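Local coordinates for protein predicted DNA-binding transcriptional regulator (Aliivibrio fischeri ES114, PDB 7DWN) that probably binds cis-regulatory DNA as a LysR-type transcriptional regulator, a tetramer whose subunits join a helix-turn-helix domain to a substrate-binding domain, at residues D144-F149 with Y269-Q274. Sequence-based numbering, arbitrary orientation.
Sequences DILLAF and YAYRYQ
Leu146 and Ala148 pair with Tyr271 and Tyr269 in a buried antiparallel strand contact inside the mixed sheet of the substrate-binding domain, where strand 145-149 lies between strands 94-99 and 264-272. Two hydrogen-bonded pairs flank the non-hydrogen-bonded pair Leu147-Ala270. In the first, Leu146 N gives a nearly straight bond (175°) to Tyr271 O at 2.9 Å, answered by Tyr271 N to Leu146 O at 2.8 Å. In the second, Tyr269 N donates to Ala148 O at 2.8 Å and Ala148 N donates back to Tyr269 O at 3.0 Å. On the face carrying Leu146, Ala148, Tyr269 and Tyr271, the Tyr271 side chain reaches across to strand 145-149 edge-on. Its CG stands anti to its own carbonyl carbon (chi1 -55°), and the ring edge meets Ala148 CB, 3.8 Å from CE2. Leu146 CD2 comes within 4.1 Å of Tyr271 CD2, while Tyr269 CB lies over one ring face, offset toward the rim. The phenol joins the strand's last residue: Tyr271 OH donates to Phe149 O at 2.8 Å from above the carbonyl plane. Ile145, Leu147 and Ala270 turn to helix 279-290. Beyond the strands, a water bridges Asp144 O and Tyr273 N. Arg272, ending its strand, grips Gln274 O side-on through NE and NH2; NH2 also forms a salt bridge with Glu282. Such an antiparallel return strand beside parallel ones is characteristic of the periplasmic-binding-protein-like alpha/beta fold of LysR effector domains.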
ATOM      1  N   ASP A 144     -21.192  -9.067  -0.565  1.00 37.73           N
ATOM      2  CA  ASP A 144     -22.223  -8.894  -1.579  1.00 38.13           C
ATOM      3  C   ASP A 144     -23.263  -7.857  -1.178  1.00 42.91           C
ATOM      4  O   ASP A 144     -23.648  -7.014  -1.997  1.00 40.17           O
ATOM      5  CB  ASP A 144     -22.908 -10.233  -1.860  1.00 42.39           C
ATOM      6  CG  ASP A 144     -21.926 -11.320  -2.255  1.00 47.80           C
ATOM      7  OD1 ASP A 144     -21.000 -11.026  -3.040  1.00 53.36           O
ATOM      8  OD2 ASP A 144     -22.077 -12.462  -1.772  1.00 49.11           O
ATOM      9  N   ILE A 145     -23.728  -7.904   0.069  1.00 37.83           N
ATOM     10  CA  ILE A 145     -24.788  -7.033   0.557  1.00 28.55           C
ATOM     11  C   ILE A 145     -24.380  -6.483   1.915  1.00 42.59           C
ATOM     12  O   ILE A 145     -23.867  -7.218   2.766  1.00 40.69           O
ATOM     13  CB  ILE A 145     -26.136  -7.783   0.650  1.00 27.69           C
ATOM     14  CG1 ILE A 145     -26.569  -8.274  -0.733  1.00 24.67           C
ATOM     15  CG2 ILE A 145     -27.208  -6.892   1.265  1.00 22.87           C
ATOM     16  CD1 ILE A 145     -27.677  -9.299  -0.695  1.00 31.90           C
ATOM     17  N   LEU A 146     -24.602  -5.188   2.115  1.00 45.73           N
ATOM     18  CA  LEU A 146     -24.264  -4.503   3.353  1.00 33.40           C
ATOM     19  C   LEU A 146     -25.546  -4.091   4.063  1.00 33.00           C
ATOM     20  O   LEU A 146     -26.406  -3.443   3.465  1.00 28.38           O
ATOM     21  CB  LEU A 146     -23.396  -3.275   3.068  1.00 31.26           C
ATOM     22  CG  LEU A 146     -23.081  -2.340   4.233  1.00 37.41           C
ATOM     23  CD1 LEU A 146     -22.416  -3.114   5.351  1.00 35.42           C
ATOM     24  CD2 LEU A 146     -22.189  -1.202   3.765  1.00 36.10           C
ATOM     25  N   LEU A 147     -25.682  -4.471   5.327  1.00 32.11           N
ATOM     26  CA  LEU A 147     -26.825  -4.056   6.137  1.00 24.40           C
ATOM     27  C   LEU A 147     -26.326  -2.975   7.086  1.00 30.50           C
ATOM     28  O   LEU A 147     -25.636  -3.268   8.064  1.00 42.01           O
ATOM     29  CB  LEU A 147     -27.425  -5.240   6.891  1.00 23.90           C
ATOM     30  CG  LEU A 147     -28.499  -6.085   6.201  1.00 40.41           C
ATOM     31  CD1 LEU A 147     -28.017  -6.653   4.875  1.00 56.23           C
ATOM     32  CD2 LEU A 147     -28.945  -7.204   7.126  1.00 26.28           C
ATOM     33  N   ALA A 148     -26.657  -1.719   6.797  1.00 33.43           N
ATOM     34  CA  ALA A 148     -26.099  -0.625   7.582  1.00 23.95           C
ATOM     35  C   ALA A 148     -27.160   0.447   7.772  1.00 32.05           C
ATOM     36  O   ALA A 148     -28.294   0.310   7.314  1.00 30.59           O
ATOM     37  CB  ALA A 148     -24.835  -0.059   6.926  1.00 16.58           C
ATOM     38  N   PHE A 149     -26.800   1.509   8.482  1.00 32.09           N
ATOM     39  CA  PHE A 149     -27.731   2.597   8.718  1.00 30.32           C
ATOM     40  C   PHE A 149     -27.582   3.669   7.641  1.00 34.81           C
ATOM     41  O   PHE A 149     -26.721   3.590   6.761  1.00 37.88           O
ATOM     42  CB  PHE A 149     -27.524   3.188  10.112  1.00 32.24           C
ATOM     43  CG  PHE A 149     -27.887   2.247  11.227  1.00 28.68           C
ATOM     44  CD1 PHE A 149     -29.207   2.099  11.626  1.00 24.23           C
ATOM     45  CD2 PHE A 149     -26.911   1.506  11.870  1.00 18.07           C
ATOM     46  CE1 PHE A 149     -29.545   1.231  12.647  1.00 29.57           C
ATOM     47  CE2 PHE A 149     -27.242   0.638  12.891  1.00 24.57           C
ATOM     48  CZ  PHE A 149     -28.560   0.500  13.281  1.00 27.46           C
ATOM     49  N   TYR A 269     -30.777   0.469   5.977  1.00 30.33           N
ATOM     50  CA  TYR A 269     -30.769   0.153   4.560  1.00 18.93           C
ATOM     51  C   TYR A 269     -29.990  -1.124   4.276  1.00 25.41           C
ATOM     52  O   TYR A 269     -29.087  -1.522   5.027  1.00 29.76           O
ATOM     53  CB  TYR A 269     -30.116   1.268   3.741  1.00 24.19           C
ATOM     54  CG  TYR A 269     -30.897   2.553   3.622  1.00 33.14           C
ATOM     55  CD1 TYR A 269     -30.922   3.476   4.660  1.00 28.76           C
ATOM     56  CD2 TYR A 269     -31.584   2.858   2.454  1.00 32.69           C
ATOM     57  CE1 TYR A 269     -31.628   4.659   4.542  1.00 30.91           C
ATOM     58  CE2 TYR A 269     -32.292   4.036   2.327  1.00 34.65           C
ATOM     59  CZ  TYR A 269     -32.310   4.932   3.372  1.00 37.12           C
ATOM     60  OH  TYR A 269     -33.014   6.104   3.243  1.00 48.36           O
ATOM     61  N   ALA A 270     -30.356  -1.742   3.156  1.00 22.44           N
ATOM     62  CA  ALA A 270     -29.518  -2.697   2.452  1.00 20.35           C
ATOM     63  C   ALA A 270     -28.828  -1.970   1.305  1.00 30.52           C
ATOM     64  O   ALA A 270     -29.474  -1.234   0.553  1.00 29.54           O
ATOM     65  CB  ALA A 270     -30.347  -3.867   1.920  1.00 20.41           C
ATOM     66  N   TYR A 271     -27.519  -2.167   1.186  1.00 36.54           N
ATOM     67  CA  TYR A 271     -26.711  -1.551   0.147  1.00 29.99           C
ATOM     68  C   TYR A 271     -26.003  -2.635  -0.652  1.00 36.50           C
ATOM     69  O   TYR A 271     -25.698  -3.714  -0.132  1.00 36.48           O
ATOM     70  CB  TYR A 271     -25.656  -0.595   0.730  1.00 32.15           C
ATOM     71  CG  TYR A 271     -26.180   0.505   1.632  1.00 28.73           C
ATOM     72  CD1 TYR A 271     -26.959   1.538   1.123  1.00 35.79           C
ATOM     73  CD2 TYR A 271     -25.859   0.531   2.987  1.00 27.09           C
ATOM     74  CE1 TYR A 271     -27.424   2.555   1.939  1.00 26.82           C
ATOM     75  CE2 TYR A 271     -26.319   1.546   3.812  1.00 31.54           C
ATOM     76  CZ  TYR A 271     -27.100   2.556   3.281  1.00 34.23           C
ATOM     77  OH  TYR A 271     -27.566   3.567   4.090  1.00 28.23           O
ATOM     78  N   ARG A 272     -25.732  -2.336  -1.920  1.00 38.74           N
ATOM     79  CA  ARG A 272     -24.980  -3.241  -2.775  1.00 31.80           C
ATOM     80  C   ARG A 272     -24.257  -2.421  -3.831  1.00 30.56           C
ATOM     81  O   ARG A 272     -24.575  -1.251  -4.062  1.00 35.07           O
ATOM     82  CB  ARG A 272     -25.888  -4.292  -3.429  1.00 31.11           C
ATOM     83  CG  ARG A 272     -27.049  -3.704  -4.208  1.00 36.82           C
ATOM     84  CD  ARG A 272     -27.962  -4.786  -4.758  1.00 33.71           C
ATOM     85  NE  ARG A 272     -27.434  -5.407  -5.969  1.00 44.04           N
ATOM     86  CZ  ARG A 272     -28.041  -6.391  -6.626  1.00 41.84           C
ATOM     87  NH1 ARG A 272     -29.196  -6.870  -6.186  1.00 40.09           N
ATOM     88  NH2 ARG A 272     -27.494  -6.900  -7.721  1.00 39.22           N
ATOM     89  N   TYR A 273     -23.266  -3.044  -4.460  1.00 30.57           N
ATOM     90  CA  TYR A 273     -22.503  -2.398  -5.518  1.00 35.12           C
ATOM     91  C   TYR A 273     -22.564  -3.126  -6.851  1.00 42.49           C
ATOM     92  O   TYR A 273     -22.514  -2.471  -7.893  1.00 39.69           O
ATOM     93  CB  TYR A 273     -21.029  -2.247  -5.103  1.00 43.76           C
ATOM     94  CG  TYR A 273     -20.180  -1.548  -6.141  1.00 48.93           C
ATOM     95  CD1 TYR A 273     -20.231  -0.168  -6.291  1.00 52.95           C
ATOM     96  CD2 TYR A 273     -19.332  -2.268  -6.974  1.00 51.38           C
ATOM     97  CE1 TYR A 273     -19.461   0.477  -7.239  1.00 55.66           C
ATOM     98  CE2 TYR A 273     -18.557  -1.631  -7.927  1.00 55.00           C
ATOM     99  CZ  TYR A 273     -18.626  -0.258  -8.054  1.00 60.57           C
ATOM    100  OH  TYR A 273     -17.860   0.386  -8.999  1.00 69.19           O
ATOM    101  N   GLN A 274     -22.671  -4.451  -6.851  1.00 42.78           N
ATOM    102  CA  GLN A 274     -22.710  -5.208  -8.094  1.00 45.35           C
ATOM    103  C   GLN A 274     -24.102  -5.137  -8.709  1.00 51.90           C
ATOM    104  O   GLN A 274     -25.106  -5.342  -8.020  1.00 48.49           O
ATOM    105  CB  GLN A 274     -22.311  -6.661  -7.842  1.00 51.14           C
ATOM    106  CG  GLN A 274     -20.895  -6.829  -7.319  1.00 52.62           C
ATOM    107  CD  GLN A 274     -19.852  -6.438  -8.345  1.00 62.46           C
ATOM    108  OE1 GLN A 274     -20.039  -6.640  -9.545  1.00 59.52           O
ATOM    109  NE2 GLN A 274     -18.747  -5.870  -7.877  1.00 71.29           N
TER
HETATM  110  O   HOH W   1     -22.296  -5.536  -4.242  1.00 31.82           O